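Local coordinates for alpha-galactosidase (Umbelopsis vinacea, PDB 3A5V), which probably hydrolyses terminal alpha-linked galactose from galactosides, with a beta/alpha barrel followed by a C-terminal beta sandwich, at residues K367-F372 against I376-P381; Q323-L328 against M337-D342; V256-W261 against K288-V293; W306-Q311 against W341-V346. All coordinates share one frame; numbering follows the deposited sequence. Where two conformers were deposited one is given.

Interaction 1: K367-F372 against I376-P381; sequences KSLGNF and ITLDVP. With NAG (2-acetamido-2-deoxy-beta-D-glucopyranose), chain D.
Ile376 sends CG1 anti to its backbone N (chi1 -175°) and continues extended, while Phe372 turns CG beside its own N (chi1 -66°); these torsions lay the isoleucine end over one face of the phenylalanine ring. The evidence for a CH-pi contact is direct: Ile376 CD1 sits 3.7 Å from the Phe372 ring centroid, only 9° off the normal. Behind it, Ile376 CG1 covers one margin of the ring, 3.7 Å from Phe372 CE2. Farther along, Leu369 and Leu378 meet tip to tip, CD1 of Leu369 standing 4.1 Å from CD1 of Leu378. The same Leu369 CD1 also reaches Ile376 CD1 at 4.3 Å.

The strands run roughly antiparallel, with axes 9.6 Å apart, yet they belong to different sheets: 367-372 bonds its backbone to 358-362, and 376-380 to 335-340. They therefore face each other across the C-terminal beta sandwich. Asn371, whose CB points off elsewhere, carries the N-linked glycan through its ND2-C1 bond, and Ser368 OG accepts from Gly370 N in an ST turn. With only carbon meeting carbon, dispersion and CH-pi attraction hold the two segments together, while the sugar is left to the other side of its strand.

Interaction 2: Q323-L328 against M337-D342; sequences QVVILL and MTATWD
No ring mediates the meeting of Leu327 and Leu328 with Met337 and Ala339. The indole of Trp341, the aromatic group of 337-342, is turned elsewhere, in an edge-to-face pair with Phe390 while its NE1 bonds to Arg356 O. The flat groups that do take part are peptides. The thioether of Met337 lies against the backbone of Leu328, with CE 3.5 Å from Leu328 O and 3.7 Å from Leu328 N, and SD 3.6 Å from that same Leu328 O.

The methionine reaches this place by a bend near its end: chi2 is extended, and chi3 of 51° folds CE back toward the neighbouring strand. There CE also touches Leu327 CB at 3.9 Å. Leu327 divides its branches, CD2 resting 3.9 Å from Ala339 CB and CD1 approaching Met337 O at 4.0 Å. Val325 CG1 is a looser neighbour of Ala339 CB at 4.4 Å.

The strand axes pass 8.1 Å apart at 149°, and each strand has its backbone partners in its own sheet, 311-318 and 384-390 for the first and 375-380 for the second. The contact thus joins the two layers of the beta sandwich. On the reverse side of its strand Leu328 packs on Val256 and Ile260 of the barrel domain, and Thr338 OG1 pairs with Thr377 OG1 in its own layer. Beyond Ala339, Thr340 caps the following helix through Asp343 N. Buried aliphatic carbon and a polarisable sulfur meet between the layers, so the attraction is mainly dispersion.

Interaction 3: V256-W261 against K288-V293; sequences VHYTIW and KEVIAV
Apolar contact comes first: Tyr258 meets Val290 at the edge of its ring, not over a face. Val290 CG1 lies in the ring plane, 3.6 Å from Tyr258 CE1 and 3.9 Å from Tyr258 CD1. The tyrosine ring leaves its helix with CG anti to the backbone N (chi1 -168°), which carries it across to 288-293. Val290 likewise sets CG1 anti to its own N (chi1 -175°), and this is the branch that meets the ring.

The second kind is a polar atom packed against carbon. Tyr258 OH touches Ile291 CG1 at 3.3 Å and stands 4.0 Å from Ile291 CD1, a van der Waals approach, since the isoleucine carbon is no hydrogen-bond partner. The hydroxyl finds its polar partner in Tyr45 OH. An alanine in place of Tyr258 is likely to leave a gap beside Val290 and Ile291 and to deprive Tyr45 of its hydroxyl mate.

Hydrogen bonds and charge pairs, the third kind, lead away from the contact. Thr259 OG1 bonds to Trp364 NE1, while Glu289 forms a salt bridge with Arg361; both partners lie in the C-terminal part of the chain.

Helix 251-263 follows barrel strand 236-238, and helix 288-294 comes after strand 268-270, so the contact joins helices late in the beta/alpha barrel. Only van der Waals packing, one contact of it through the hydroxyl, crosses between the segments, and that buried hydroxyl is paid for by Tyr45.

Interaction 4: W306-Q311 against W341-V346; sequences WVKGDQ and WDDIWV
Trp306 and Asp343 form the tight part of this contact, with the carboxylate placed at the indole edge. Trp306 CG stands between its backbone N and carbonyl carbon (chi1 50°), which turns the NE1 edge to Asp343. Trp306 NE1 donates to Asp343 OD2 at 3.2 Å, but the N-H...O angle of 131° makes the bond weak. Ring and carboxylate planes stand 72° apart, and Asp343 OD2 also comes within 3.5 Å of Trp306 CD1. On one face of the indole the extended chain of Lys308 lies flat, its CE 3.5 Å above the ring centre. Trp306 further packs on Leu313 and Met337, which ties strand 303-308 to the sandwich interior.

Toward solvent the fit is looser. Lys308 NZ remains 4.5 Å from Asp343 OD2, beyond a salt bridge, and a water spans the distance: it accepts from Lys308 NZ at 2.7 Å and donates to Asp343 OD2 at a short 2.5 Å. Past Lys308 the strand reverses in a type II' turn closed by Gln311 N to Lys308 O.

Replacing Trp306 with an alanine would probably cost Asp343 its indole donor and set the Lys308 chain free to swing off the surface. Asp343 OD2 receives two donors, a weak one from the indole and the water, while the ammonium probably stabilises its negative charge at a distance; the helix 341-344 is thus linked to the edge strand by a weak, partly hydrated polar bridge.

Interactions 1, 2 and 4 all lie in the C-terminal beta sandwich. Interactions 2 and 4 are the closest pair, their centres about 7 Å apart, and share Trp341 and Asp342; Val325 CG2 meets Ile344 CG2 at 3.6 Å. Interactions 1 and 2, about 10 Å between centres, are joined where Leu378 O lies 2.8 Å from Met337 N, a probable hydrogen bond. Interaction 3 belongs to the barrel, the domain that carries the active site in this family. It meets interaction 2 through Ile326 CD1 and Thr259 CG2, 4.0 Å apart, across the domain junction. Glu289 and Ala292 of interaction 3 line a bound polyether.

Interaction 1: K367-F372 against I376-P381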
# COMPACT_ATOMS: atom_id res chain seq x y z
N LYS A 367 40.15 18.99 16.28
CA LYS A 367 40.58 20.27 16.82
C LYS A 367 39.39 21.11 17.25
O LYS A 367 38.30 21.02 16.68
CB LYS A 367 41.43 21.04 15.80
CG LYS A 367 40.67 21.50 14.59
CD LYS A 367 41.48 22.46 13.74
CE LYS A 367 40.69 22.86 12.49
NZ LYS A 367 41.57 23.54 11.50
N SER A 368 39.62 21.92 18.28
CA SER A 368 38.65 22.91 18.71
C SER A 368 38.52 24.00 17.66
O SER A 368 39.53 24.49 17.13
CB SER A 368 39.08 23.55 20.03
OG SER A 368 38.09 24.49 20.45
N LEU A 369 37.28 24.39 17.36
CA LEU A 369 37.04 25.54 16.51
C LEU A 369 36.86 26.81 17.33
O LEU A 369 36.67 27.88 16.75
CB LEU A 369 35.83 25.32 15.58
CG LEU A 369 35.89 24.12 14.62
CD1 LEU A 369 34.59 24.03 13.81
CD2 LEU A 369 37.15 24.17 13.70
N GLY A 370 36.94 26.69 18.65
CA GLY A 370 36.70 27.83 19.54
C GLY A 370 35.25 27.89 19.99
O GLY A 370 34.49 26.94 19.78
N ASN A 371 34.88 29.00 20.62
CA ASN A 371 33.53 29.21 21.11
C ASN A 371 32.69 29.99 20.11
O ASN A 371 33.21 30.85 19.39
CB ASN A 371 33.55 29.98 22.44
CG ASN A 371 33.74 29.07 23.65
OD1 ASN A 371 34.60 28.19 23.65
ND2 ASN A 371 32.93 29.31 24.70
N PHE A 372 31.39 29.69 20.08
CA PHE A 372 30.42 30.32 19.20
C PHE A 372 29.14 30.59 20.00
O PHE A 372 28.87 29.89 20.97
CB PHE A 372 30.07 29.37 18.03
CG PHE A 372 31.22 29.09 17.11
CD1 PHE A 372 32.20 28.15 17.44
CD2 PHE A 372 31.33 29.77 15.89
CE1 PHE A 372 33.27 27.89 16.59
CE2 PHE A 372 32.40 29.51 15.02
CZ PHE A 372 33.37 28.57 15.37
N ILE A 376 26.56 28.80 13.72
CA ILE A 376 27.90 28.56 13.20
C ILE A 376 27.82 28.40 11.67
O ILE A 376 26.93 27.71 11.16
CB ILE A 376 28.54 27.30 13.86
CG1 ILE A 376 30.01 27.13 13.41
CG2 ILE A 376 27.66 26.05 13.62
CD1 ILE A 376 30.81 26.10 14.23
N THR A 377 28.75 29.03 10.95
CA THR A 377 28.79 28.91 9.50
C THR A 377 30.13 28.29 9.09
O THR A 377 31.19 28.79 9.49
CB THR A 377 28.59 30.31 8.80
OG1 THR A 377 27.30 30.84 9.15
CG2 THR A 377 28.67 30.19 7.26
N LEU A 378 30.08 27.22 8.30
CA LEU A 378 31.31 26.51 7.90
C LEU A 378 31.29 26.11 6.44
O LEU A 378 30.21 25.87 5.87
CB LEU A 378 31.48 25.23 8.74
CG LEU A 378 31.71 25.35 10.24
CD1 LEU A 378 31.75 23.96 10.85
CD2 LEU A 378 33.01 26.10 10.56
N ASP A 379 32.48 26.00 5.85
CA ASP A 379 32.67 25.42 4.52
C ASP A 379 32.41 23.91 4.56
O ASP A 379 33.00 23.20 5.36
CB ASP A 379 34.10 25.64 4.04
CG ASP A 379 34.39 27.09 3.73
OD1 ASP A 379 33.64 27.70 2.96
OD2 ASP A 379 35.41 27.60 4.24
N VAL A 380 31.56 23.43 3.66
CA VAL A 380 31.27 22.01 3.55
C VAL A 380 31.51 21.57 2.10
O VAL A 380 30.94 22.15 1.18
CB VAL A 380 29.81 21.68 3.99
CG1 VAL A 380 29.61 20.17 4.12
CG2 VAL A 380 29.46 22.42 5.32
N PRO A 381 32.39 20.57 1.89
CA PRO A 381 32.71 20.12 0.53
C PRO A 381 31.49 19.55 -0.21
O PRO A 381 30.50 19.14 0.42
CB PRO A 381 33.74 19.01 0.77
CG PRO A 381 34.32 19.31 2.12
CD PRO A 381 33.16 19.83 2.91
C1 NAG D . 33.12 28.50 25.88
C2 NAG D . 32.78 29.47 27.03
C3 NAG D . 32.78 28.74 28.38
C4 NAG D . 31.87 27.51 28.33
C5 NAG D . 32.21 26.66 27.09
C6 NAG D . 31.24 25.48 26.96
C7 NAG D . 33.27 31.86 27.07
C8 NAG D . 34.31 32.93 26.90
N2 NAG D . 33.70 30.60 27.06
O3 NAG D . 32.33 29.61 29.40
O4 NAG D . 32.08 26.72 29.48
O5 NAG D . 32.18 27.44 25.92
O6 NAG D . 31.65 24.62 25.92
O7 NAG D . 32.08 32.17 27.24

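Interaction 2: Q323-L328 against M337-D342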
# COMPACT_ATOMS: atom_id res chain seq x y z
N GLN A 323 26.49 17.60 22.38
CA GLN A 323 25.62 17.45 21.19
C GLN A 323 26.46 17.14 19.98
O GLN A 323 27.52 17.75 19.79
CB GLN A 323 24.84 18.74 20.92
CG GLN A 323 23.57 18.59 20.03
CD GLN A 323 22.37 18.01 20.78
OE1 GLN A 323 22.44 17.76 21.98
NE2 GLN A 323 21.28 17.76 20.06
N VAL A 324 25.99 16.23 19.14
CA VAL A 324 26.63 16.04 17.84
C VAL A 324 25.82 16.85 16.81
O VAL A 324 24.59 16.87 16.86
CB VAL A 324 26.80 14.54 17.43
CG1 VAL A 324 25.44 13.85 17.21
CG2 VAL A 324 27.68 14.42 16.16
N VAL A 325 26.53 17.55 15.93
CA VAL A 325 25.90 18.34 14.87
C VAL A 325 26.60 18.03 13.56
O VAL A 325 27.83 18.04 13.49
CB VAL A 325 25.90 19.87 15.17
CG1 VAL A 325 25.37 20.69 13.99
CG2 VAL A 325 25.05 20.15 16.43
N ILE A 326 25.82 17.73 12.53
CA ILE A 326 26.37 17.45 11.20
C ILE A 326 25.76 18.35 10.13
O ILE A 326 24.53 18.37 9.95
CB ILE A 326 26.16 15.97 10.77
CG1 ILE A 326 26.70 15.02 11.84
CG2 ILE A 326 26.82 15.70 9.41
CD1 ILE A 326 25.97 13.72 11.93
N LEU A 327 26.62 19.07 9.41
CA LEU A 327 26.21 19.80 8.21
C LEU A 327 26.51 18.92 7.02
O LEU A 327 27.65 18.50 6.83
CB LEU A 327 27.00 21.12 8.09
CG LEU A 327 26.93 22.04 9.31
CD1 LEU A 327 28.04 23.09 9.22
CD2 LEU A 327 25.56 22.67 9.41
N LEU A 328 25.49 18.62 6.23
CA LEU A 328 25.69 17.73 5.08
C LEU A 328 25.30 18.46 3.81
O LEU A 328 24.18 18.98 3.68
CB LEU A 328 24.88 16.43 5.24
CG LEU A 328 24.97 15.34 4.16
CD1 LEU A 328 24.59 14.00 4.81
CD2 LEU A 328 24.03 15.63 3.01
N MET A 337 27.62 26.43 4.94
CA MET A 337 26.36 26.04 5.58
C MET A 337 26.27 26.60 7.00
O MET A 337 27.28 26.68 7.69
CB MET A 337 26.20 24.51 5.61
CG MET A 337 26.17 23.84 4.22
SD MET A 337 25.84 22.05 4.33
CE MET A 337 24.35 22.01 5.38
N THR A 338 25.05 26.93 7.43
CA THR A 338 24.79 27.54 8.76
C THR A 338 23.82 26.72 9.59
O THR A 338 22.73 26.35 9.11
CB THR A 338 24.21 28.98 8.58
OG1 THR A 338 25.16 29.77 7.88
CG2 THR A 338 23.90 29.64 9.94
N ALA A 339 24.21 26.43 10.83
CA ALA A 339 23.33 25.81 11.82
C ALA A 339 23.09 26.84 12.92
O ALA A 339 24.04 27.43 13.43
CB ALA A 339 23.96 24.56 12.42
N THR A 340 21.82 27.06 13.27
CA THR A 340 21.48 27.98 14.35
C THR A 340 21.24 27.16 15.63
O THR A 340 20.94 25.97 15.57
CB THR A 340 20.22 28.79 14.03
OG1 THR A 340 19.07 27.94 14.12
CG2 THR A 340 20.29 29.39 12.61
N TRP A 341 21.37 27.81 16.78
CA TRP A 341 21.13 27.17 18.07
C TRP A 341 19.67 26.74 18.16
O TRP A 341 19.37 25.66 18.71
CB TRP A 341 21.47 28.15 19.22
CG TRP A 341 22.98 28.30 19.62
CD1 TRP A 341 23.44 28.71 20.84
CD2 TRP A 341 24.15 28.05 18.81
NE1 TRP A 341 24.82 28.75 20.84
CE2 TRP A 341 25.28 28.34 19.62
CE3 TRP A 341 24.37 27.62 17.48
CZ2 TRP A 341 26.60 28.20 19.15
CZ3 TRP A 341 25.67 27.47 17.02
CH2 TRP A 341 26.78 27.77 17.84
N ASP A 342 18.75 27.56 17.63
CA ASP A 342 17.33 27.20 17.69
C ASP A 342 17.03 25.93 16.87
O ASP A 342 16.12 25.17 17.21
CB ASP A 342 16.40 28.35 17.27
CG ASP A 342 16.33 29.45 18.33
OD1 ASP A 342 16.77 29.24 19.49
OD2 ASP A 342 15.83 30.54 17.99

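Interaction 3: V256-W261 against K288-V293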
# COMPACT_ATOMS: atom_id res chain seq x y z
N VAL A 256 31.29 11.24 4.31
CA VAL A 256 29.86 11.44 4.53
C VAL A 256 29.18 10.14 4.94
O VAL A 256 28.44 10.08 5.92
CB VAL A 256 29.18 12.04 3.26
CG1 VAL A 256 27.63 12.17 3.46
CG2 VAL A 256 29.77 13.36 3.00
N HIS A 257 29.44 9.11 4.16
CA HIS A 257 28.94 7.76 4.36
C HIS A 257 29.27 7.28 5.79
O HIS A 257 28.36 6.96 6.56
CB HIS A 257 29.57 6.90 3.24
CG HIS A 257 29.42 5.42 3.37
ND1 HIS A 257 28.24 4.80 3.74
CD2 HIS A 257 30.28 4.42 3.07
CE1 HIS A 257 28.40 3.49 3.70
NE2 HIS A 257 29.63 3.23 3.29
N TYR A 258 30.54 7.34 6.16
CA TYR A 258 30.95 6.89 7.50
C TYR A 258 30.31 7.73 8.62
O TYR A 258 29.83 7.20 9.63
CB TYR A 258 32.49 6.91 7.61
CG TYR A 258 33.01 6.20 8.84
CD1 TYR A 258 33.08 6.86 10.07
CD2 TYR A 258 33.41 4.86 8.78
CE1 TYR A 258 33.53 6.23 11.21
CE2 TYR A 258 33.89 4.20 9.94
CZ TYR A 258 33.94 4.90 11.15
OH TYR A 258 34.41 4.30 12.30
N THR A 259 30.33 9.05 8.44
CA THR A 259 29.78 9.99 9.44
C THR A 259 28.31 9.70 9.76
O THR A 259 27.92 9.66 10.94
CB THR A 259 29.90 11.45 8.94
OG1 THR A 259 31.29 11.79 8.74
CG2 THR A 259 29.23 12.44 9.93
N ILE A 260 27.49 9.56 8.72
CA ILE A 260 26.06 9.36 8.91
C ILE A 260 25.77 7.98 9.50
O ILE A 260 24.97 7.88 10.41
CB ILE A 260 25.24 9.63 7.60
CG1 ILE A 260 25.42 11.09 7.11
CG2 ILE A 260 23.74 9.32 7.80
CD1 ILE A 260 24.93 12.18 8.11
N TRP A 261 26.43 6.94 9.00
CA TRP A 261 26.31 5.59 9.60
C TRP A 261 26.69 5.65 11.09
O TRP A 261 25.99 5.10 11.95
CB TRP A 261 27.25 4.62 8.88
CG TRP A 261 26.66 3.87 7.66
CD1 TRP A 261 26.70 2.52 7.47
CD2 TRP A 261 25.99 4.42 6.50
NE1 TRP A 261 26.11 2.18 6.28
CE2 TRP A 261 25.66 3.32 5.66
CE3 TRP A 261 25.62 5.71 6.09
CZ2 TRP A 261 24.98 3.47 4.43
CZ3 TRP A 261 24.93 5.87 4.86
CH2 TRP A 261 24.62 4.74 4.05
N LYS A 288 39.19 7.80 16.40
CA LYS A 288 38.56 7.43 17.68
C LYS A 288 37.43 8.35 18.10
O LYS A 288 36.51 7.91 18.77
CB LYS A 288 39.60 7.38 18.83
CG LYS A 288 40.68 6.29 18.63
CD LYS A 288 41.75 6.39 19.74
CE LYS A 288 42.92 5.47 19.45
NZ LYS A 288 43.85 5.52 20.63
N GLU A 289 37.52 9.64 17.74
CA GLU A 289 36.51 10.62 18.15
C GLU A 289 35.19 10.39 17.40
O GLU A 289 34.12 10.57 17.96
CB GLU A 289 37.02 12.05 17.94
CG GLU A 289 38.32 12.35 18.73
CD GLU A 289 38.64 13.84 18.83
OE1 GLU A 289 37.73 14.68 18.73
OE2 GLU A 289 39.83 14.17 19.02
N VAL A 290 35.28 9.99 16.13
CA VAL A 290 34.09 9.64 15.34
C VAL A 290 33.47 8.32 15.84
O VAL A 290 32.26 8.23 16.03
CB VAL A 290 34.39 9.58 13.83
CG1 VAL A 290 33.09 9.34 13.02
CG2 VAL A 290 35.08 10.87 13.37
N ILE A 291 34.32 7.31 16.07
CA ILE A 291 33.86 6.05 16.65
C ILE A 291 33.15 6.29 17.99
O ILE A 291 32.10 5.71 18.25
CB ILE A 291 35.02 5.02 16.80
CG1 ILE A 291 35.55 4.61 15.41
CG2 ILE A 291 34.58 3.78 17.65
CD1 ILE A 291 36.92 3.93 15.45
N ALA A 292 33.70 7.18 18.82
CA ALA A 292 33.08 7.53 20.10
C ALA A 292 31.66 8.11 19.96
O ALA A 292 30.85 8.02 20.89
CB ALA A 292 33.98 8.50 20.88
N VAL A 293 31.36 8.72 18.81
CA VAL A 293 29.97 9.18 18.58
C VAL A 293 29.04 7.98 18.40
O VAL A 293 27.97 7.92 19.01
CB VAL A 293 29.88 10.13 17.34
CG1 VAL A 293 28.40 10.34 16.91
CG2 VAL A 293 30.56 11.47 17.64

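Interaction 4: W306-Q311 against W341-V346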
# COMPACT_ATOMS: atom_id res chain seq x y z
N TRP A 306 16.53 19.59 9.34
CA TRP A 306 15.95 20.13 8.11
C TRP A 306 16.63 19.65 6.85
O TRP A 306 17.76 19.11 6.89
CB TRP A 306 15.88 21.67 8.11
CG TRP A 306 17.13 22.48 8.48
CD1 TRP A 306 17.28 23.26 9.59
CD2 TRP A 306 18.35 22.66 7.71
NE1 TRP A 306 18.49 23.90 9.57
CE2 TRP A 306 19.18 23.53 8.44
CE3 TRP A 306 18.82 22.14 6.49
CZ2 TRP A 306 20.46 23.92 7.99
CZ3 TRP A 306 20.09 22.52 6.03
CH2 TRP A 306 20.90 23.40 6.79
N VAL A 307 15.92 19.82 5.74
CA VAL A 307 16.46 19.69 4.40
C VAL A 307 16.20 21.03 3.70
O VAL A 307 15.06 21.52 3.70
CB VAL A 307 15.77 18.56 3.57
CG1 VAL A 307 16.33 18.51 2.12
CG2 VAL A 307 15.99 17.21 4.21
N LYS A 308 17.24 21.64 3.13
CA LYS A 308 17.09 22.91 2.40
C LYS A 308 17.80 22.73 1.07
O LYS A 308 19.03 22.79 1.00
CB LYS A 308 17.70 24.08 3.19
CG LYS A 308 16.98 24.42 4.50
CD LYS A 308 17.75 25.48 5.31
CE LYS A 308 17.04 25.83 6.63
NZ LYS A 308 17.80 26.91 7.36
N GLY A 309 17.02 22.48 0.02
CA GLY A 309 17.58 22.09 -1.29
C GLY A 309 18.39 20.83 -1.09
O GLY A 309 17.88 19.84 -0.56
N ASP A 310 19.67 20.88 -1.46
CA ASP A 310 20.59 19.75 -1.32
C ASP A 310 21.33 19.72 0.03
O ASP A 310 22.21 18.88 0.24
CB ASP A 310 21.66 19.84 -2.42
CG ASP A 310 21.16 19.39 -3.77
OD1 ASP A 310 20.29 18.49 -3.82
OD2 ASP A 310 21.65 19.93 -4.79
N GLN A 311 20.99 20.64 0.92
CA GLN A 311 21.64 20.70 2.24
C GLN A 311 20.78 20.06 3.32
O GLN A 311 19.54 20.14 3.27
CB GLN A 311 21.93 22.15 2.60
CG GLN A 311 22.93 22.79 1.64
CD GLN A 311 23.30 24.20 2.06
OE1 GLN A 311 22.97 24.63 3.17
NE2 GLN A 311 23.97 24.93 1.17
N TRP A 341 21.37 27.81 16.78
CA TRP A 341 21.13 27.17 18.07
C TRP A 341 19.67 26.74 18.16
O TRP A 341 19.37 25.66 18.71
CB TRP A 341 21.47 28.15 19.22
CG TRP A 341 22.98 28.30 19.62
CD1 TRP A 341 23.44 28.71 20.84
CD2 TRP A 341 24.15 28.05 18.81
NE1 TRP A 341 24.82 28.75 20.84
CE2 TRP A 341 25.28 28.34 19.62
CE3 TRP A 341 24.37 27.62 17.48
CZ2 TRP A 341 26.60 28.20 19.15
CZ3 TRP A 341 25.67 27.47 17.02
CH2 TRP A 341 26.78 27.77 17.84
N ASP A 342 18.75 27.56 17.63
CA ASP A 342 17.33 27.20 17.69
C ASP A 342 17.03 25.93 16.87
O ASP A 342 16.12 25.17 17.21
CB ASP A 342 16.40 28.35 17.27
CG ASP A 342 16.33 29.45 18.33
OD1 ASP A 342 16.77 29.24 19.49
OD2 ASP A 342 15.83 30.54 17.99
N ASP A 343 17.76 25.72 15.78
CA ASP A 343 17.59 24.49 15.00
C ASP A 343 18.25 23.29 15.67
O ASP A 343 17.65 22.22 15.75
CB ASP A 343 18.12 24.66 13.59
CG ASP A 343 17.15 25.45 12.70
OD1 ASP A 343 15.92 25.46 12.98
OD2 ASP A 343 17.62 26.04 11.73
N ILE A 344 19.49 23.47 16.14
CA ILE A 344 20.23 22.39 16.81
C ILE A 344 19.43 21.78 17.98
O ILE A 344 19.40 20.55 18.15
CB ILE A 344 21.65 22.84 17.25
CG1 ILE A 344 22.51 23.13 16.00
CG2 ILE A 344 22.35 21.77 18.14
CD1 ILE A 344 23.76 24.01 16.27
N TRP A 345 18.79 22.66 18.76
CA TRP A 345 17.93 22.23 19.89
C TRP A 345 16.43 22.50 19.63
O TRP A 345 15.68 22.84 20.56
CB TRP A 345 18.42 22.88 21.21
CG TRP A 345 19.76 22.31 21.63
CD1 TRP A 345 19.98 21.12 22.25
CD2 TRP A 345 21.05 22.90 21.43
NE1 TRP A 345 21.32 20.93 22.46
CE2 TRP A 345 22.00 22.00 21.97
CE3 TRP A 345 21.49 24.10 20.85
CZ2 TRP A 345 23.37 22.26 21.94
CZ3 TRP A 345 22.86 24.36 20.82
CH2 TRP A 345 23.79 23.44 21.37
N VAL A 346 15.99 22.31 18.38
CA VAL A 346 14.59 22.56 18.02
C VAL A 346 13.56 21.88 18.94
O VAL A 346 12.56 22.50 19.30
CB VAL A 346 14.28 22.24 16.50
CG1 VAL A 346 14.56 20.75 16.14
CG2 VAL A 346 12.83 22.66 16.11
O HOH W 1 16.52 27.08 9.77